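Local coordinates for protein MAU2 chromatid cohesion factor homolog (PDB 4XDN) that forms a complex with SCC2 that is required for the association of cohesin with chromosomes, and so takes part in sister chromatid cohesion, at residues 205-210 with 215-220; 223-226 with 232-235; 238-243 with 258-263. All coordinates share one frame; numbering follows the deposited sequence.

Contact 1. Residues 205-210 with 215-220; sequences SQCREK and WFLNLC
The backbones of Lys-210 and Trp-215 come near each other at the end of a tight connection, CA to CA 6.9 Å, while Cys-207 and Leu-217 stand 9.2 Å apart by the same measure and leave room for side chains between them. Residues 207-210 are the link that leaves helix 193-206, and 215-220 lie in helix 212-228. The main contact is a CH-pi interaction: Lys-210 CA sits 3.7 Å from the centroid of the six-membered ring of Trp-215, 20° off the ring normal, and lies above the face on the CZ2-CH2 side. Its CB and CG continue over the same rim, with Lys-210 CB 3.7 Å from Trp-215 CH2. Because CG is turned anti to the carbonyl carbon (chi1 -70°), the first part of the aliphatic chain stays beside the indole. The backbone carbonyl of Lys-210 covers the neighbouring ring atoms, its O lying 3.6 Å from Trp-215 CZ3. Helices 193-206 and 212-228 form an alpha-alpha hairpin, two successive helices joined by a short turn, in a largely helical chain. At the other end of the link, Cys-207 and Leu-217 point toward each other and SG of the cysteine meets CD1 of the leucine at 3.4 Å, a small apolar touch; Leu-217 also packs on Leu-203 and Leu-204 of helix 193-206 and on Tyr-181 of helix 170-189. The indole is fixed further by its NE1, which is hydrogen-bonded to Ser-242 OG, and by packing on Glu-239 of helix 234-241. Glu-209, which lies on the exposed side of the link, forms a salt bridge with Lys-214 one residue before Trp-215.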
loop_
_atom_site.group_PDB
_atom_site.type_symbol
_atom_site.label_atom_id
_atom_site.label_comp_id
_atom_site.label_asym_id
_atom_site.label_seq_id
_atom_site.Cartn_x
_atom_site.Cartn_y
_atom_site.Cartn_z
ATOM N N SER A 205 -6.831 15.681 18.415
ATOM C CA SER A 205 -7.373 16.056 19.717
ATOM C C SER A 205 -7.988 17.454 19.706
ATOM O O SER A 205 -8.849 17.763 20.532
ATOM C CB SER A 205 -6.280 15.981 20.785
ATOM O OG SER A 205 -5.285 16.969 20.570
ATOM N N GLN A 206 -7.548 18.292 18.772
ATOM C CA GLN A 206 -8.003 19.677 18.705
ATOM C C GLN A 206 -9.183 19.859 17.754
ATOM O O GLN A 206 -9.811 20.915 17.738
ATOM C CB GLN A 206 -6.850 20.586 18.278
ATOM C CG GLN A 206 -5.730 20.671 19.303
ATOM C CD GLN A 206 -4.465 21.288 18.739
ATOM O OE1 GLN A 206 -3.379 20.720 18.854
ATOM N NE2 GLN A 206 -4.599 22.461 18.127
ATOM N N CYS A 207 -9.482 18.835 16.963
ATOM C CA CYS A 207 -10.597 18.903 16.024
ATOM C C CYS A 207 -11.940 18.720 16.720
ATOM O O CYS A 207 -12.045 18.007 17.720
ATOM C CB CYS A 207 -10.448 17.843 14.932
ATOM S SG CYS A 207 -9.097 18.136 13.779
ATOM N N ARG A 208 -12.963 19.373 16.178
ATOM C CA ARG A 208 -14.333 19.199 16.644
ATOM C C ARG A 208 -14.748 17.743 16.462
ATOM O O ARG A 208 -14.565 17.162 15.391
ATOM C CB ARG A 208 -15.281 20.132 15.885
ATOM C CG ARG A 208 -16.750 19.994 16.260
ATOM C CD ARG A 208 -17.589 21.095 15.615
ATOM N NE ARG A 208 -17.405 21.153 14.164
ATOM C CZ ARG A 208 -18.151 20.499 13.275
ATOM N NH1 ARG A 208 -19.151 19.724 13.674
ATOM N NH2 ARG A 208 -17.895 20.621 11.976
ATOM N N GLU A 209 -15.295 17.153 17.517
ATOM C CA GLU A 209 -15.671 15.747 17.484
ATOM C C GLU A 209 -16.871 15.525 16.565
ATOM O O GLU A 209 -17.745 16.384 16.450
ATOM C CB GLU A 209 -15.976 15.249 18.899
ATOM C CG GLU A 209 -16.438 13.803 18.971
ATOM C CD GLU A 209 -15.483 12.840 18.282
ATOM O OE1 GLU A 209 -15.953 11.821 17.736
ATOM O OE2 GLU A 209 -14.263 13.098 18.294
ATOM N N LYS A 210 -16.887 14.368 15.906
ATOM C CA LYS A 210 -17.952 13.992 14.976
ATOM C C LYS A 210 -18.110 15.003 13.841
ATOM O O LYS A 210 -19.218 15.252 13.363
ATOM C CB LYS A 210 -19.274 13.815 15.728
ATOM C CG LYS A 210 -19.279 12.589 16.620
ATOM C CD LYS A 210 -20.511 12.514 17.498
ATOM C CE LYS A 210 -20.350 11.444 18.567
ATOM N NZ LYS A 210 -19.806 10.169 18.014
ATOM N N TRP A 215 -12.927 13.165 11.123
ATOM C CA TRP A 215 -13.055 11.816 10.588
ATOM C C TRP A 215 -12.198 11.632 9.341
ATOM O O TRP A 215 -11.684 10.544 9.095
ATOM C CB TRP A 215 -14.520 11.502 10.276
ATOM C CG TRP A 215 -15.284 10.957 11.453
ATOM C CD1 TRP A 215 -14.814 10.104 12.411
ATOM C CD2 TRP A 215 -16.648 11.232 11.797
ATOM N NE1 TRP A 215 -15.800 9.829 13.326
ATOM C CE2 TRP A 215 -16.934 10.511 12.975
ATOM C CE3 TRP A 215 -17.654 12.018 11.226
ATOM C CZ2 TRP A 215 -18.185 10.548 13.588
ATOM C CZ3 TRP A 215 -18.894 12.056 11.837
ATOM C CH2 TRP A 215 -19.149 11.326 13.006
ATOM N N PHE A 216 -12.039 12.694 8.561
ATOM C CA PHE A 216 -11.146 12.647 7.411
ATOM C C PHE A 216 -9.703 12.439 7.860
ATOM O O PHE A 216 -8.994 11.583 7.336
ATOM C CB PHE A 216 -11.247 13.927 6.584
ATOM C CG PHE A 216 -10.082 14.135 5.661
ATOM C CD1 PHE A 216 -9.924 13.340 4.535
ATOM C CD2 PHE A 216 -9.138 15.111 5.923
ATOM C CE1 PHE A 216 -8.848 13.522 3.688
ATOM C CE2 PHE A 216 -8.060 15.295 5.080
ATOM C CZ PHE A 216 -7.915 14.498 3.960
ATOM N N LEU A 217 -9.273 13.234 8.834
ATOM C CA LEU A 217 -7.911 13.150 9.348
ATOM C C LEU A 217 -7.643 11.791 9.973
ATOM O O LEU A 217 -6.537 11.262 9.879
ATOM C CB LEU A 217 -7.661 14.250 10.376
ATOM C CG LEU A 217 -7.670 15.679 9.841
ATOM C CD1 LEU A 217 -7.705 16.654 11.002
ATOM C CD2 LEU A 217 -6.461 15.933 8.954
ATOM N N ASN A 218 -8.659 11.228 10.614
ATOM C CA ASN A 218 -8.516 9.928 11.248
ATOM C C ASN A 218 -8.345 8.830 10.203
ATOM O O ASN A 218 -7.649 7.845 10.438
ATOM C CB ASN A 218 -9.722 9.631 12.139
ATOM C CG ASN A 218 -9.582 8.322 12.883
ATOM O OD1 ASN A 218 -8.779 8.205 13.807
ATOM N ND2 ASN A 218 -10.363 7.325 12.484
ATOM N N LEU A 219 -8.979 9.008 9.048
ATOM C CA LEU A 219 -8.818 8.077 7.938
ATOM C C LEU A 219 -7.394 8.151 7.401
ATOM O O LEU A 219 -6.791 7.125 7.085
ATOM C CB LEU A 219 -9.826 8.380 6.825
ATOM C CG LEU A 219 -11.284 8.041 7.134
ATOM C CD1 LEU A 219 -12.211 8.700 6.127
ATOM C CD2 LEU A 219 -11.490 6.539 7.146
ATOM N N CYS A 220 -6.862 9.367 7.298
ATOM C CA CYS A 220 -5.469 9.563 6.902
ATOM C C CYS A 220 -4.560 8.841 7.887
ATOM O O CYS A 220 -3.579 8.206 7.499
ATOM C CB CYS A 220 -5.107 11.052 6.853
ATOM S SG CYS A 220 -5.968 12.037 5.598
#

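Contact 2. Residues 223-226 with 232-235; sequences NYLL and IPED
Leu-225 and Ile-232 stand with their CA atoms 6.4 Å apart near the end of helix 212-228, where the chain turns back to start helix 234-241. The packed part is made of methyl and methylene groups. Leu-225 CD1 meets two partners at once: Pro-233 CD at 3.7 Å, the leucine and the proline ring reaching toward each other, and Ile-232 CG2 at 4.0 Å, in a slanting crossing. The second branch of Ile-232 is used separately: CG1 lies anti to the carbonyl carbon (chi1 -51°) and carries CD1 to Leu-226 CD2, 4.0 Å away. The isoleucine thus bridges two consecutive leucines, one with each branch. On the buried side, Leu-226 and Ile-232 both pack on Ile-263 of helix 250-266, and Leu-225 is backed by Phe-230 of the connecting loop; Leu-226 also touches an apolar side chain of the partner protein chain. The opposite character belongs to the side of Glu-234 and Asp-235, whose side chains are exposed. Pro-233 marks the change, at the N-cap of the helix. With only carbon atoms meeting between the segments, at distances of ordinary van der Waals contact, this contact between 223-226 and 232-235 rests on shape and on the burial of hydrophobic surface rather than on directional bonds.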
loop_
_atom_site.group_PDB
_atom_site.type_symbol
_atom_site.label_atom_id
_atom_site.label_comp_id
_atom_site.label_asym_id
_atom_site.label_seq_id
_atom_site.Cartn_x
_atom_site.Cartn_y
_atom_site.Cartn_z
ATOM N N ASN A 223 -4.875 4.922 7.557
ATOM C CA ASN A 223 -4.239 4.499 6.315
ATOM C C ASN A 223 -2.720 4.553 6.429
ATOM O O ASN A 223 -2.025 3.649 5.968
ATOM C CB ASN A 223 -4.701 5.364 5.140
ATOM C CG ASN A 223 -4.765 4.590 3.828
ATOM O OD1 ASN A 223 -5.599 4.882 2.968
ATOM N ND2 ASN A 223 -3.898 3.591 3.676
ATOM N N TYR A 224 -2.205 5.613 7.043
ATOM C CA TYR A 224 -0.768 5.724 7.278
ATOM C C TYR A 224 -0.253 4.549 8.107
ATOM O O TYR A 224 0.776 3.959 7.788
ATOM C CB TYR A 224 -0.430 7.039 7.983
ATOM C CG TYR A 224 0.866 6.982 8.760
ATOM C CD1 TYR A 224 2.091 7.122 8.122
ATOM C CD2 TYR A 224 0.863 6.779 10.134
ATOM C CE1 TYR A 224 3.276 7.066 8.828
ATOM C CE2 TYR A 224 2.044 6.719 10.850
ATOM C CZ TYR A 224 3.247 6.862 10.192
ATOM O OH TYR A 224 4.422 6.803 10.905
ATOM N N LEU A 225 -0.976 4.219 9.173
ATOM C CA LEU A 225 -0.573 3.137 10.065
ATOM C C LEU A 225 -0.591 1.796 9.337
ATOM O O LEU A 225 0.309 0.978 9.513
ATOM C CB LEU A 225 -1.487 3.087 11.294
ATOM C CG LEU A 225 -1.401 4.283 12.249
ATOM C CD1 LEU A 225 -2.517 4.222 13.276
ATOM C CD2 LEU A 225 -0.048 4.340 12.947
ATOM N N LEU A 226 -1.613 1.579 8.516
ATOM C CA LEU A 226 -1.721 0.346 7.743
ATOM C C LEU A 226 -0.601 0.240 6.708
ATOM O O LEU A 226 -0.066 -0.846 6.477
ATOM C CB LEU A 226 -3.081 0.266 7.052
ATOM C CG LEU A 226 -4.272 -0.084 7.947
ATOM C CD1 LEU A 226 -5.575 0.141 7.197
ATOM C CD2 LEU A 226 -4.183 -1.522 8.437
ATOM N N ILE A 232 -2.686 -0.202 15.240
ATOM C CA ILE A 232 -3.624 0.911 15.281
ATOM C C ILE A 232 -4.150 1.093 16.707
ATOM O O ILE A 232 -4.719 0.162 17.276
ATOM C CB ILE A 232 -4.808 0.700 14.320
ATOM C CG1 ILE A 232 -4.300 0.354 12.917
ATOM C CG2 ILE A 232 -5.679 1.953 14.279
ATOM C CD1 ILE A 232 -5.390 -0.014 11.934
ATOM N N PRO A 233 -3.952 2.288 17.295
ATOM C CA PRO A 233 -4.498 2.540 18.636
ATOM C C PRO A 233 -6.009 2.348 18.698
ATOM O O PRO A 233 -6.697 2.520 17.690
ATOM C CB PRO A 233 -4.124 4.002 18.899
ATOM C CG PRO A 233 -2.928 4.240 18.065
ATOM C CD PRO A 233 -3.138 3.422 16.822
ATOM N N GLU A 234 -6.514 2.006 19.877
ATOM C CA GLU A 234 -7.926 1.690 20.051
ATOM C C GLU A 234 -8.826 2.874 19.708
ATOM O O GLU A 234 -9.865 2.706 19.072
ATOM C CB GLU A 234 -8.189 1.235 21.491
ATOM C CG GLU A 234 -9.612 0.768 21.750
ATOM C CD GLU A 234 -10.018 -0.388 20.855
ATOM O OE1 GLU A 234 -9.159 -1.244 20.556
ATOM O OE2 GLU A 234 -11.196 -0.433 20.444
ATOM N N ASP A 235 -8.425 4.069 20.128
ATOM C CA ASP A 235 -9.244 5.258 19.913
ATOM C C ASP A 235 -9.385 5.574 18.424
ATOM O O ASP A 235 -10.448 6.002 17.975
ATOM C CB ASP A 235 -8.658 6.461 20.660
ATOM C CG ASP A 235 -7.198 6.698 20.335
ATOM O OD1 ASP A 235 -6.453 5.707 20.193
ATOM O OD2 ASP A 235 -6.796 7.875 20.224
#

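Contact 3. Residues 238-243 with 258-263; sequences QELRST and ALEMVI
Leu-240 and Ile-263 reach toward each other tip to tip, and CD2 of the leucine comes within 3.5 Å of CD1 of the isoleucine, tighter than a usual carbon contact. The leucine has CG anti to its own backbone N (chi1 174°), which sends the branch across to helix 250-266. Glu-260 lies alongside: its chain and that of Leu-240 run past each other in opposite directions, so that its methylene CG, 3.9 Å from Leu-240 CD2, packs as an apolar group. Beyond CG the glutamate stays extended and carries its carboxylate past the leucine to the flank of Arg-241, where Glu-260 OE2 lies 4.0 Å from Arg-241 CG. The two side chains cross there, with guanidinium and carboxylate planes 22° apart, yet Arg-241 NE remains 6.3 Å from Glu-260 OE2. The carboxylate is instead bound by Lys-256 in a salt bridge, while Arg-241 has a long, weak ion pair with Glu-234; any attraction between the two charges is probably weak and long-range. Within 238-243, Ser-242 OG donates to Glu-239 O from above the carbonyl plane, 39° out of it. Leu-240 also touches Lys-256. Helix 250-266 thus lies between helix 234-241 and the partner protein, helix-to-helix packing of the kind that builds the TPR-like superhelix of the Scc4/Mau2 family.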
loop_
_atom_site.group_PDB
_atom_site.type_symbol
_atom_site.label_atom_id
_atom_site.label_comp_id
_atom_site.label_asym_id
_atom_site.label_seq_id
_atom_site.Cartn_x
_atom_site.Cartn_y
_atom_site.Cartn_z
ATOM N N GLN A 238 -11.913 3.028 17.118
ATOM C CA GLN A 238 -13.274 3.414 17.466
ATOM C C GLN A 238 -13.706 4.632 16.660
ATOM O O GLN A 238 -14.862 4.742 16.254
ATOM C CB GLN A 238 -13.389 3.707 18.963
ATOM C CG GLN A 238 -13.194 2.487 19.851
ATOM C CD GLN A 238 -13.334 2.812 21.327
ATOM O OE1 GLN A 238 -13.783 3.899 21.694
ATOM N NE2 GLN A 238 -12.949 1.870 22.181
ATOM N N GLU A 239 -12.768 5.545 16.432
ATOM C CA GLU A 239 -13.045 6.741 15.648
ATOM C C GLU A 239 -13.390 6.350 14.216
ATOM O O GLU A 239 -14.267 6.947 13.594
ATOM C CB GLU A 239 -11.845 7.691 15.666
ATOM C CG GLU A 239 -12.143 9.080 15.124
ATOM C CD GLU A 239 -13.043 9.891 16.043
ATOM O OE1 GLU A 239 -13.008 9.667 17.269
ATOM O OE2 GLU A 239 -13.786 10.755 15.533
ATOM N N LEU A 240 -12.693 5.341 13.706
ATOM C CA LEU A 240 -12.948 4.826 12.364
ATOM C C LEU A 240 -14.345 4.216 12.270
ATOM O O LEU A 240 -15.077 4.469 11.316
ATOM C CB LEU A 240 -11.890 3.783 11.984
ATOM C CG LEU A 240 -12.072 3.035 10.658
ATOM C CD1 LEU A 240 -11.960 3.979 9.467
ATOM C CD2 LEU A 240 -11.055 1.910 10.546
ATOM N N ARG A 241 -14.710 3.415 13.265
ATOM C CA ARG A 241 -15.997 2.727 13.255
ATOM C C ARG A 241 -17.164 3.699 13.429
ATOM O O ARG A 241 -18.261 3.455 12.925
ATOM C CB ARG A 241 -16.037 1.655 14.350
ATOM C CG ARG A 241 -15.123 0.461 14.081
ATOM C CD ARG A 241 -15.411 -0.702 15.026
ATOM N NE ARG A 241 -14.875 -0.481 16.370
ATOM C CZ ARG A 241 -13.694 -0.922 16.799
ATOM N NH1 ARG A 241 -12.894 -1.618 16.000
ATOM N NH2 ARG A 241 -13.307 -0.662 18.042
ATOM N N SER A 242 -16.924 4.802 14.130
ATOM C CA SER A 242 -17.980 5.774 14.409
ATOM C C SER A 242 -18.216 6.735 13.243
ATOM O O SER A 242 -19.166 7.516 13.267
ATOM C CB SER A 242 -17.645 6.575 15.671
ATOM O OG SER A 242 -16.537 7.429 15.453
ATOM N N THR A 243 -17.347 6.678 12.236
ATOM C CA THR A 243 -17.453 7.547 11.065
ATOM C C THR A 243 -18.839 7.454 10.431
ATOM O O THR A 243 -19.276 6.376 10.028
ATOM C CB THR A 243 -16.384 7.196 10.012
ATOM O OG1 THR A 243 -15.083 7.283 10.606
ATOM C CG2 THR A 243 -16.455 8.151 8.822
ATOM N N ALA A 258 -13.194 0.709 2.856
ATOM C CA ALA A 258 -12.012 0.095 2.263
ATOM C C ALA A 258 -10.961 -0.179 3.328
ATOM O O ALA A 258 -10.354 -1.249 3.353
ATOM C CB ALA A 258 -11.439 0.984 1.176
ATOM N N LEU A 259 -10.753 0.789 4.212
ATOM C CA LEU A 259 -9.747 0.654 5.252
ATOM C C LEU A 259 -10.126 -0.442 6.239
ATOM O O LEU A 259 -9.258 -1.147 6.750
ATOM C CB LEU A 259 -9.547 1.982 5.984
ATOM C CG LEU A 259 -8.856 3.089 5.186
ATOM C CD1 LEU A 259 -8.754 4.355 6.027
ATOM C CD2 LEU A 259 -7.482 2.658 4.708
ATOM N N GLU A 260 -11.420 -0.588 6.499
ATOM C CA GLU A 260 -11.896 -1.633 7.394
ATOM C C GLU A 260 -11.659 -3.009 6.771
ATOM O O GLU A 260 -11.428 -3.987 7.477
ATOM C CB GLU A 260 -13.377 -1.431 7.720
ATOM C CG GLU A 260 -13.638 -0.283 8.689
ATOM C CD GLU A 260 -15.115 -0.082 8.989
ATOM O OE1 GLU A 260 -15.949 -0.351 8.101
ATOM O OE2 GLU A 260 -15.441 0.346 10.117
ATOM N N MET A 261 -11.711 -3.073 5.445
ATOM C CA MET A 261 -11.409 -4.303 4.723
ATOM C C MET A 261 -9.928 -4.651 4.835
ATOM O O MET A 261 -9.569 -5.806 5.067
ATOM C CB MET A 261 -11.806 -4.173 3.251
ATOM C CG MET A 261 -13.199 -4.693 2.933
ATOM S SD MET A 261 -13.344 -6.481 3.112
ATOM C CE MET A 261 -12.261 -7.050 1.803
ATOM N N VAL A 262 -9.073 -3.647 4.672
ATOM C CA VAL A 262 -7.631 -3.851 4.758
ATOM C C VAL A 262 -7.236 -4.280 6.169
ATOM O O VAL A 262 -6.335 -5.099 6.343
ATOM C CB VAL A 262 -6.854 -2.572 4.369
ATOM C CG1 VAL A 262 -5.352 -2.756 4.585
ATOM C CG2 VAL A 262 -7.132 -2.203 2.921
ATOM N N ILE A 263 -7.910 -3.726 7.173
ATOM C CA ILE A 263 -7.631 -4.083 8.557
ATOM C C ILE A 263 -7.902 -5.570 8.768
ATOM O O ILE A 263 -7.089 -6.271 9.370
ATOM C CB ILE A 263 -8.471 -3.244 9.548
ATOM C CG1 ILE A 263 -7.963 -1.800 9.573
ATOM C CG2 ILE A 263 -8.389 -3.820 10.963
ATOM C CD1 ILE A 263 -8.887 -0.821 10.280
#

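How the contacts relate
The three contacts follow one another along the chain and join helices 193-206, 212-228, 234-241 and 250-266. Contacts 1 and 2 share helix 212-228, and contacts 2 and 3 share helix 234-241. All are partly buried, but contact 2 lies deepest: its centre is about 12 Å from the centre of the chain, against about 14 Å and 21 Å for those of contacts 3 and 1. Contact 2 is purely aliphatic; contacts 1 and 3 each include an exposed basic residue, the former resting on an aromatic face, the latter mixing apolar and charged groups. Glu-209 and Glu-239 bring like charges close between contacts 1 and 3; Asn-223 with Leu-259 and Leu-226 with Val-262 join contacts 2 and 3.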